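Local coordinates for AlyGC (Glaciecola chathamensis, PDB 5GKD), which cleaves the polysaccharide alginate as a lyase of family PL6, most probably by beta-elimination with the help of a bound calcium ion, at residues I557-H562 / G651-S656; L592-D597 / I601-Y606; V434-G439 / N542-I547. All coordinates share one frame; numbering follows the deposited sequence.

Interaction 1 (I557-H562 / G651-S656); sequences INHSYH and GKRNKS
Arg653 lays its guanidinium group flat over one face of the imidazole of His559, CZ coming to rest above the centre of the ring. The two planes are only 6° from parallel and their centres 3.5 Å apart, a face-to-face stack rather than a T-shaped one. NE sits over the CG-ND1 side of the ring, 3.4 Å from His559 CG, while the two terminal nitrogens spread over the other atoms, NH2 above CD2 and NH1 above CE1. The arginine reaches this place with an extended chain from CG to NE, and its CD passes 3.9 Å from Ser560 OG.

With CG of His559 between the backbone N and the carbonyl carbon (chi1 73°), the ring is presented face-on to the guanidinium. Its rotation is further fixed by Ser560, whose OG lies in the ring plane at the edge and shares a 2.9 Å hydrogen bond with His559 ND1. Just before it, the backbone N of His559 donates to a lone pair of Asn558 OD1, in the carbonyl plane. Since the guanidinium is positively charged, the stack would probably favour a neutral imidazole. Arg653 itself projects from a type I beta turn, Gly651 to Asn654, closed by the bond from Asn654 N to Gly651 O.

The contact lies on the surface of a parallel beta-helix and joins two of its loops, one between strands 551-555 and 564-565, the other between strands 644-648 and 660-663. Leu599 of the second subunit packs on His559, and Lys655 forms a salt bridge with Asp598 of that subunit, which places the stack at the dimer interface. Within the chain, His559 is held to Gly528 by backbone hydrogen bonding, next to strand 530-534.

Interaction 2 (L592-D597 / I601-Y606); sequences LNKETD and IYNVEY
Segments 592-597 and 601-606 run nearly antiparallel, their touching parts 171° apart, as the two arms of the loop that joins strands 590-592 and 606-610 of the parallel beta-helix. Leu592 and Asn603 approach to 5.6 Å between CA atoms, and an inverse gamma turn centred on Glu595 bends the first arm. Waters fill part of the seam: one accepts a hydrogen bond from Asn603 N and lies 2.8 Å from Leu592 O, to which it probably donates, and another donates to both Glu595 O and Ile601 O.

The amide of Asn603 spans the arms. Its OD1 accepts from Lys594 N at 3.1 Å, and its ND2 donates to Glu595 OE2 at 2.7 Å and also to Ser570 O. A bend at chi2 (-57°) folds the Glu595 chain back to Asn603, which meets OE2 on its anti side, the carboxylate plane turned 67° from the amide. Replacing Asn603 by an alanine would probably leave Lys594 N, Glu595 OE2 and Ser570 O each short of a partner and the seam less firmly joined. Glu595 is also salt-bridged to Arg569, and Lys594 sends its ammonium group away to Asp565. Toward the strands Leu592 CG meets Val604 CG1 at 3.9 Å. The second arm reaches the N-terminal part of the chain through Tyr602 with Gly178 (backbone) and Glu605 with Arg234 (salt bridge), while Tyr602 OH donates to the syn lone pair of Glu605 OE1 at 2.6 Å.

Interaction 3 (V434-G439 / N542-I547); sequences VAFGSG and NYRLAI
Arg544 grips the carbonyl oxygen of Val434 end-on with both terminal nitrogens, and so ties the loop leading into the C-terminal parallel beta-helix to strand 543-548 on its wall. NH2 gives the shorter bond, 2.8 Å to Val434 O, and lies in the carbonyl plane; NH1 donates to the same oxygen at 3.1 Å, tilted 21° from that plane. The oxygen in turn lies close to the guanidinium plane, at its edge.

Beside this grip Phe436 slides past the arginine in the opposite direction, with CE2 4.0 Å from Arg544 NH1. The guanidinium is inclined 46° to the ring, and the cation-pi approach, Arg544 CZ 5.1 Å from the Phe436 ring centroid, is long and at most weakly attractive. A bend at chi3 (-79°) turns the arginine's end toward the loop, while Thr482, Asp573 and Tyr574 touch its side chain. Phe436 also packs on Thr484 and Thr512, spreading over neighbouring strands of the same wall.

Phe436 is set by a type II beta turn from Ala435 to Ser438, of which it and Gly437 are the central residues; positive phi at Gly437 suits a glycine, and Ser438 OG donates to Ala435 O at 2.7 Å.

In the fold
All three contacts belong to the C-terminal beta-helix. Interaction 2 is the buried one, a single loop closed upon itself by amide, carboxylate and water bonds between strands 590-592 and 606-610. Interactions 1 and 3 lie at the surface, and each relies on one arginine: in interaction 1 its flat face stacks on a histidine near the second subunit, whereas in interaction 3 its edge binds a backbone oxygen, away from the other subunit. Interactions 2 and 3 meet the same wall, since strand 572-578 pairs with both 543-548 and 606-610; their nearest atoms are about 5 Å apart. Interaction 1 joins loops farther out, its centre about 34 Å from that of the chain.

Interaction 1 (I557-H562 / G651-S656)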
loop_
_atom_site.group_PDB
_atom_site.type_symbol
_atom_site.label_atom_id
_atom_site.label_comp_id
_atom_site.label_asym_id
_atom_site.label_seq_id
_atom_site.Cartn_x
_atom_site.Cartn_y
_atom_site.Cartn_z
ATOM N N ILE A 557 -3.901 23.244 9.778
ATOM C CA ILE A 557 -4.766 23.970 8.849
ATOM C C ILE A 557 -6.056 23.203 8.586
ATOM O O ILE A 557 -7.096 23.802 8.301
ATOM C CB ILE A 557 -4.020 24.263 7.543
ATOM C CG1 ILE A 557 -4.833 25.238 6.687
ATOM C CG2 ILE A 557 -3.746 22.964 6.778
ATOM C CD1 ILE A 557 -4.048 25.870 5.558
ATOM N N ASN A 558 -6.016 21.877 8.677
ATOM C CA ASN A 558 -7.191 21.040 8.517
ATOM C C ASN A 558 -6.984 19.810 9.396
ATOM O O ASN A 558 -5.939 19.649 10.033
ATOM C CB ASN A 558 -7.410 20.704 7.039
ATOM C CG ASN A 558 -8.859 20.420 6.707
ATOM O OD1 ASN A 558 -9.520 19.631 7.377
ATOM N ND2 ASN A 558 -9.362 21.075 5.675
ATOM N N HIS A 559 -7.989 18.949 9.446
ATOM C CA HIS A 559 -7.898 17.835 10.372
ATOM C C HIS A 559 -7.004 16.713 9.820
ATOM O O HIS A 559 -6.638 16.688 8.642
ATOM C CB HIS A 559 -9.298 17.329 10.739
ATOM C CG HIS A 559 -10.002 16.564 9.662
ATOM N ND1 HIS A 559 -9.694 15.253 9.351
ATOM C CD2 HIS A 559 -11.058 16.896 8.880
ATOM C CE1 HIS A 559 -10.504 14.826 8.399
ATOM N NE2 HIS A 559 -11.338 15.805 8.091
ATOM N N SER A 560 -6.604 15.810 10.720
ATOM C CA SER A 560 -5.798 14.640 10.372
ATOM C C SER A 560 -4.485 15.037 9.699
ATOM O O SER A 560 -4.057 14.423 8.725
ATOM C CB SER A 560 -6.580 13.666 9.481
ATOM O OG SER A 560 -7.756 13.223 10.122
ATOM N N TYR A 561 -3.833 16.062 10.225
ATOM C CA TYR A 561 -2.522 16.482 9.746
ATOM C C TYR A 561 -1.497 15.794 10.634
ATOM O O TYR A 561 -1.229 16.245 11.747
ATOM C CB TYR A 561 -2.384 17.997 9.799
ATOM C CG TYR A 561 -1.237 18.580 9.008
ATOM C CD1 TYR A 561 -0.115 17.824 8.685
ATOM C CD2 TYR A 561 -1.285 19.898 8.570
ATOM C CE1 TYR A 561 0.923 18.371 7.959
ATOM C CE2 TYR A 561 -0.259 20.443 7.839
ATOM C CZ TYR A 561 0.839 19.687 7.541
ATOM O OH TYR A 561 1.859 20.246 6.814
ATOM N N HIS A 562 -0.920 14.706 10.130
ATOM C CA HIS A 562 0.001 13.883 10.897
ATOM C C HIS A 562 1.428 14.380 10.762
ATOM O O HIS A 562 1.824 14.943 9.738
ATOM C CB HIS A 562 -0.074 12.434 10.436
ATOM C CG HIS A 562 -1.473 11.938 10.287
ATOM N ND1 HIS A 562 -2.327 11.797 11.361
ATOM C CD2 HIS A 562 -2.176 11.564 9.194
ATOM C CE1 HIS A 562 -3.496 11.359 10.931
ATOM N NE2 HIS A 562 -3.431 11.209 9.623
ATOM N N GLY A 651 -8.429 14.307 20.627
ATOM C CA GLY A 651 -9.213 14.650 19.455
ATOM C C GLY A 651 -10.285 13.616 19.167
ATOM O O GLY A 651 -10.113 12.422 19.399
ATOM N N LYS A 652 -11.413 14.093 18.640
ATOM C CA LYS A 652 -12.526 13.199 18.344
ATOM C C LYS A 652 -12.218 12.212 17.224
ATOM O O LYS A 652 -12.979 11.266 17.043
ATOM C CB LYS A 652 -13.776 14.006 17.972
ATOM C CG LYS A 652 -13.733 14.608 16.569
ATOM C CD LYS A 652 -15.015 15.388 16.220
ATOM C CE LYS A 652 -14.887 16.048 14.840
ATOM N NZ LYS A 652 -15.602 17.368 14.714
ATOM N N ARG A 653 -11.151 12.408 16.461
ATOM C CA ARG A 653 -10.827 11.465 15.402
ATOM C C ARG A 653 -9.811 10.415 15.830
ATOM O O ARG A 653 -9.510 9.514 15.041
ATOM C CB ARG A 653 -10.337 12.214 14.158
ATOM C CG ARG A 653 -11.419 13.097 13.568
ATOM C CD ARG A 653 -10.968 13.819 12.321
ATOM N NE ARG A 653 -11.854 14.950 12.063
ATOM C CZ ARG A 653 -12.905 14.900 11.256
ATOM N NH1 ARG A 653 -13.191 13.778 10.610
ATOM N NH2 ARG A 653 -13.661 15.972 11.095
ATOM N N ASN A 654 -9.304 10.494 17.062
ATOM C CA ASN A 654 -8.354 9.519 17.598
ATOM C C ASN A 654 -9.164 8.344 18.127
ATOM O O ASN A 654 -9.649 8.348 19.258
ATOM C CB ASN A 654 -7.480 10.154 18.677
ATOM C CG ASN A 654 -6.477 9.184 19.283
ATOM O OD1 ASN A 654 -6.233 8.103 18.755
ATOM N ND2 ASN A 654 -5.892 9.574 20.407
ATOM N N LYS A 655 -9.331 7.322 17.288
ATOM C CA LYS A 655 -10.174 6.194 17.673
ATOM C C LYS A 655 -9.599 5.423 18.855
ATOM O O LYS A 655 -10.361 4.783 19.583
ATOM C CB LYS A 655 -10.388 5.267 16.478
ATOM C CG LYS A 655 -11.187 5.901 15.355
ATOM C CD LYS A 655 -11.182 5.056 14.102
ATOM C CE LYS A 655 -11.577 5.894 12.896
ATOM N NZ LYS A 655 -12.142 5.076 11.797
ATOM N N SER A 656 -8.281 5.494 19.075
ATOM C CA SER A 656 -7.657 4.823 20.212
ATOM C C SER A 656 -8.063 5.435 21.544
ATOM O O SER A 656 -7.956 4.763 22.575
ATOM C CB SER A 656 -6.131 4.869 20.091
ATOM O OG SER A 656 -5.617 6.179 20.353
#

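Interaction 2 (L592-D597 / I601-Y606)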
loop_
_atom_site.group_PDB
_atom_site.type_symbol
_atom_site.label_atom_id
_atom_site.label_comp_id
_atom_site.label_asym_id
_atom_site.label_seq_id
_atom_site.Cartn_x
_atom_site.Cartn_y
_atom_site.Cartn_z
ATOM N N LEU A 592 2.645 4.176 13.425
ATOM C CA LEU A 592 3.461 2.974 13.295
ATOM C C LEU A 592 2.621 1.727 13.516
ATOM O O LEU A 592 3.065 0.757 14.137
ATOM C CB LEU A 592 4.622 2.983 14.281
ATOM C CG LEU A 592 5.923 3.737 14.010
ATOM C CD1 LEU A 592 6.128 4.126 12.568
ATOM C CD2 LEU A 592 6.069 4.906 14.927
ATOM N N ASN A 593 1.395 1.749 13.009
ATOM C CA ASN A 593 0.390 0.732 13.280
ATOM C C ASN A 593 -0.297 0.269 12.002
ATOM O O ASN A 593 -1.506 0.014 11.996
ATOM C CB ASN A 593 -0.654 1.268 14.253
ATOM C CG ASN A 593 -1.414 2.438 13.683
ATOM O OD1 ASN A 593 -0.929 3.109 12.774
ATOM N ND2 ASN A 593 -2.624 2.666 14.176
ATOM N N LYS A 594 0.452 0.146 10.900
ATOM C CA LYS A 594 -0.161 -0.213 9.621
ATOM C C LYS A 594 -0.395 -1.711 9.438
ATOM O O LYS A 594 -1.219 -2.094 8.602
ATOM C CB LYS A 594 0.691 0.306 8.461
ATOM C CG LYS A 594 0.899 1.803 8.497
ATOM C CD LYS A 594 -0.443 2.512 8.722
ATOM C CE LYS A 594 -0.310 4.020 8.850
ATOM N NZ LYS A 594 -0.120 4.725 7.556
ATOM N N GLU A 595 0.299 -2.573 10.170
ATOM C CA GLU A 595 0.274 -4.000 9.853
ATOM C C GLU A 595 -0.749 -4.715 10.728
ATOM O O GLU A 595 -0.430 -5.474 11.644
ATOM C CB GLU A 595 1.668 -4.599 10.007
ATOM C CG GLU A 595 2.778 -3.662 9.581
ATOM C CD GLU A 595 2.643 -3.198 8.145
ATOM O OE1 GLU A 595 2.130 -3.974 7.324
ATOM O OE2 GLU A 595 3.059 -2.067 7.835
ATOM N N THR A 596 -2.009 -4.486 10.401
ATOM C CA THR A 596 -3.115 -5.003 11.188
ATOM C C THR A 596 -3.598 -6.365 10.706
ATOM O O THR A 596 -4.639 -6.833 11.158
ATOM C CB THR A 596 -4.273 -4.009 11.179
ATOM O OG1 THR A 596 -4.552 -3.640 9.827
ATOM C CG2 THR A 596 -3.902 -2.754 11.948
ATOM N N ASP A 597 -2.874 -7.012 9.804
ATOM C CA ASP A 597 -3.224 -8.362 9.397
ATOM C C ASP A 597 -2.615 -9.439 10.304
ATOM O O ASP A 597 -2.737 -10.624 10.003
ATOM C CB ASP A 597 -2.830 -8.585 7.938
ATOM C CG ASP A 597 -1.384 -8.283 7.666
ATOM O OD1 ASP A 597 -0.706 -7.660 8.512
ATOM O OD2 ASP A 597 -0.917 -8.666 6.581
ATOM N N ILE A 601 4.193 -8.920 11.650
ATOM C CA ILE A 601 4.957 -7.864 10.998
ATOM C C ILE A 601 4.779 -6.556 11.774
ATOM O O ILE A 601 3.713 -6.286 12.338
ATOM C CB ILE A 601 4.517 -7.723 9.521
ATOM C CG1 ILE A 601 4.667 -9.057 8.774
ATOM C CG2 ILE A 601 5.344 -6.686 8.815
ATOM C CD1 ILE A 601 4.047 -9.060 7.407
ATOM N N TYR A 602 5.818 -5.722 11.804
ATOM C CA TYR A 602 5.714 -4.437 12.489
ATOM C C TYR A 602 6.570 -3.403 11.760
ATOM O O TYR A 602 7.258 -3.717 10.786
ATOM C CB TYR A 602 6.059 -4.569 13.988
ATOM C CG TYR A 602 7.407 -5.148 14.363
ATOM C CD1 TYR A 602 7.641 -6.528 14.338
ATOM C CD2 TYR A 602 8.435 -4.326 14.819
ATOM C CE1 TYR A 602 8.867 -7.058 14.745
ATOM C CE2 TYR A 602 9.664 -4.846 15.214
ATOM C CZ TYR A 602 9.870 -6.204 15.176
ATOM O OH TYR A 602 11.080 -6.696 15.564
ATOM N N ASN A 603 6.508 -2.147 12.240
ATOM C CA ASN A 603 6.986 -0.977 11.508
ATOM C C ASN A 603 8.245 -0.330 12.076
ATOM O O ASN A 603 8.818 0.541 11.404
ATOM C CB ASN A 603 5.893 0.106 11.453
ATOM C CG ASN A 603 4.664 -0.330 10.678
ATOM O OD1 ASN A 603 3.538 -0.276 11.188
ATOM N ND2 ASN A 603 4.865 -0.745 9.424
ATOM N N VAL A 604 8.684 -0.706 13.279
ATOM C CA VAL A 604 9.793 -0.020 13.939
ATOM C C VAL A 604 10.462 -0.929 14.969
ATOM O O VAL A 604 9.792 -1.561 15.790
ATOM C CB VAL A 604 9.319 1.295 14.600
ATOM C CG1 VAL A 604 8.209 1.033 15.628
ATOM C CG2 VAL A 604 10.493 2.034 15.247
ATOM N N GLU A 605 11.795 -0.989 14.940
ATOM C CA GLU A 605 12.511 -1.781 15.930
ATOM C C GLU A 605 12.696 -1.012 17.239
ATOM O O GLU A 605 12.398 -1.540 18.310
ATOM C CB GLU A 605 13.864 -2.239 15.369
ATOM C CG GLU A 605 14.581 -3.267 16.249
ATOM C CD GLU A 605 13.862 -4.609 16.356
ATOM O OE1 GLU A 605 12.940 -4.889 15.564
ATOM O OE2 GLU A 605 14.236 -5.403 17.244
ATOM N N TYR A 606 13.193 0.225 17.168
ATOM C CA TYR A 606 13.414 1.087 18.330
ATOM C C TYR A 606 12.742 2.430 18.097
ATOM O O TYR A 606 13.161 3.182 17.216
ATOM C CB TYR A 606 14.900 1.315 18.595
ATOM C CG TYR A 606 15.694 0.076 18.842
ATOM C CD1 TYR A 606 15.762 -0.502 20.113
ATOM C CD2 TYR A 606 16.393 -0.516 17.811
ATOM C CE1 TYR A 606 16.513 -1.655 20.338
ATOM C CE2 TYR A 606 17.131 -1.648 18.021
ATOM C CZ TYR A 606 17.182 -2.217 19.275
ATOM O OH TYR A 606 17.936 -3.342 19.430
HETATM O O HOH W 1 4.814 -1.381 14.531
HETATM O O HOH W 2 1.901 -2.001 12.697
HETATM O O HOH W 3 1.246 -7.176 12.718
HETATM O O HOH W 4 1.353 -8.389 10.358
#

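Interaction 3 (V434-G439 / N542-I547)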
loop_
_atom_site.group_PDB
_atom_site.type_symbol
_atom_site.label_atom_id
_atom_site.label_comp_id
_atom_site.label_asym_id
_atom_site.label_seq_id
_atom_site.Cartn_x
_atom_site.Cartn_y
_atom_site.Cartn_z
ATOM N N VAL A 434 25.389 3.287 5.306
ATOM C CA VAL A 434 26.046 4.591 5.246
ATOM C C VAL A 434 25.820 5.316 6.568
ATOM O O VAL A 434 24.685 5.417 7.052
ATOM C CB VAL A 434 25.521 5.434 4.074
ATOM C CG1 VAL A 434 26.206 6.818 4.074
ATOM C CG2 VAL A 434 25.757 4.738 2.753
ATOM N N ALA A 435 26.897 5.823 7.156
ATOM C CA ALA A 435 26.793 6.506 8.431
ATOM C C ALA A 435 26.348 7.944 8.227
ATOM O O ALA A 435 26.708 8.588 7.239
ATOM C CB ALA A 435 28.133 6.481 9.161
ATOM N N PHE A 436 25.562 8.450 9.173
ATOM C CA PHE A 436 25.185 9.857 9.142
ATOM C C PHE A 436 26.423 10.731 9.295
ATOM O O PHE A 436 27.249 10.497 10.178
ATOM C CB PHE A 436 24.192 10.169 10.255
ATOM C CG PHE A 436 22.778 9.762 9.952
ATOM C CD1 PHE A 436 22.067 10.363 8.926
ATOM C CD2 PHE A 436 22.139 8.819 10.734
ATOM C CE1 PHE A 436 20.749 9.990 8.662
ATOM C CE2 PHE A 436 20.825 8.463 10.486
ATOM C CZ PHE A 436 20.133 9.046 9.447
ATOM N N GLY A 437 26.556 11.734 8.430
ATOM C CA GLY A 437 27.670 12.651 8.552
ATOM C C GLY A 437 29.008 12.088 8.138
ATOM O O GLY A 437 30.044 12.673 8.470
ATOM N N SER A 438 29.019 10.972 7.418
ATOM C CA SER A 438 30.246 10.401 6.895
ATOM C C SER A 438 30.674 11.048 5.590
ATOM O O SER A 438 31.759 10.744 5.089
ATOM C CB SER A 438 30.057 8.901 6.672
ATOM O OG SER A 438 28.981 8.685 5.786
ATOM N N GLY A 439 29.837 11.898 5.013
ATOM C CA GLY A 439 30.128 12.612 3.788
ATOM C C GLY A 439 30.698 13.987 4.061
ATOM O O GLY A 439 31.445 14.188 5.026
ATOM N N ASN A 542 15.001 -1.141 4.890
ATOM C CA ASN A 542 14.659 -0.413 6.112
ATOM C C ASN A 542 15.159 1.039 6.025
ATOM O O ASN A 542 15.885 1.416 5.108
ATOM C CB ASN A 542 15.259 -1.098 7.347
ATOM C CG ASN A 542 14.820 -2.552 7.495
ATOM O OD1 ASN A 542 13.790 -2.960 6.968
ATOM N ND2 ASN A 542 15.598 -3.332 8.229
ATOM N N TYR A 543 14.786 1.861 7.006
ATOM C CA TYR A 543 15.249 3.245 7.040
ATOM C C TYR A 543 15.511 3.659 8.483
ATOM O O TYR A 543 15.054 3.019 9.425
ATOM C CB TYR A 543 14.241 4.215 6.372
ATOM C CG TYR A 543 12.952 4.338 7.132
ATOM C CD1 TYR A 543 11.946 3.386 7.000
ATOM C CD2 TYR A 543 12.751 5.379 8.011
ATOM C CE1 TYR A 543 10.778 3.484 7.714
ATOM C CE2 TYR A 543 11.571 5.492 8.723
ATOM C CZ TYR A 543 10.594 4.540 8.577
ATOM O OH TYR A 543 9.439 4.655 9.307
ATOM N N ARG A 544 16.246 4.762 8.636
ATOM C CA ARG A 544 16.558 5.374 9.918
ATOM C C ARG A 544 16.068 6.819 9.931
ATOM O O ARG A 544 16.216 7.543 8.943
ATOM C CB ARG A 544 18.074 5.339 10.194
ATOM C CG ARG A 544 18.660 3.954 10.393
ATOM C CD ARG A 544 20.173 3.943 10.265
ATOM N NE ARG A 544 20.608 3.958 8.871
ATOM C CZ ARG A 544 21.740 4.514 8.453
ATOM N NH1 ARG A 544 22.549 5.102 9.324
ATOM N NH2 ARG A 544 22.053 4.498 7.170
ATOM N N LEU A 545 15.504 7.248 11.059
ATOM C CA LEU A 545 15.031 8.619 11.224
ATOM C C LEU A 545 15.467 9.136 12.591
ATOM O O LEU A 545 15.109 8.550 13.616
ATOM C CB LEU A 545 13.503 8.687 11.066
ATOM C CG LEU A 545 12.816 10.024 11.368
ATOM C CD1 LEU A 545 13.374 11.123 10.495
ATOM C CD2 LEU A 545 11.311 9.907 11.198
ATOM N N ALA A 546 16.243 10.222 12.604
ATOM C CA ALA A 546 16.703 10.883 13.825
ATOM C C ALA A 546 16.267 12.340 13.800
ATOM O O ALA A 546 16.421 13.020 12.781
ATOM C CB ALA A 546 18.226 10.799 13.975
ATOM N N ILE A 547 15.720 12.813 14.917
ATOM C CA ILE A 547 15.183 14.163 15.041
ATOM C C ILE A 547 15.723 14.762 16.333
ATOM O O ILE A 547 15.449 14.241 17.420
ATOM C CB ILE A 547 13.648 14.161 15.036
ATOM C CG1 ILE A 547 13.138 13.647 13.691
ATOM C CG2 ILE A 547 13.094 15.549 15.322
ATOM C CD1 ILE A 547 11.674 13.467 13.648
#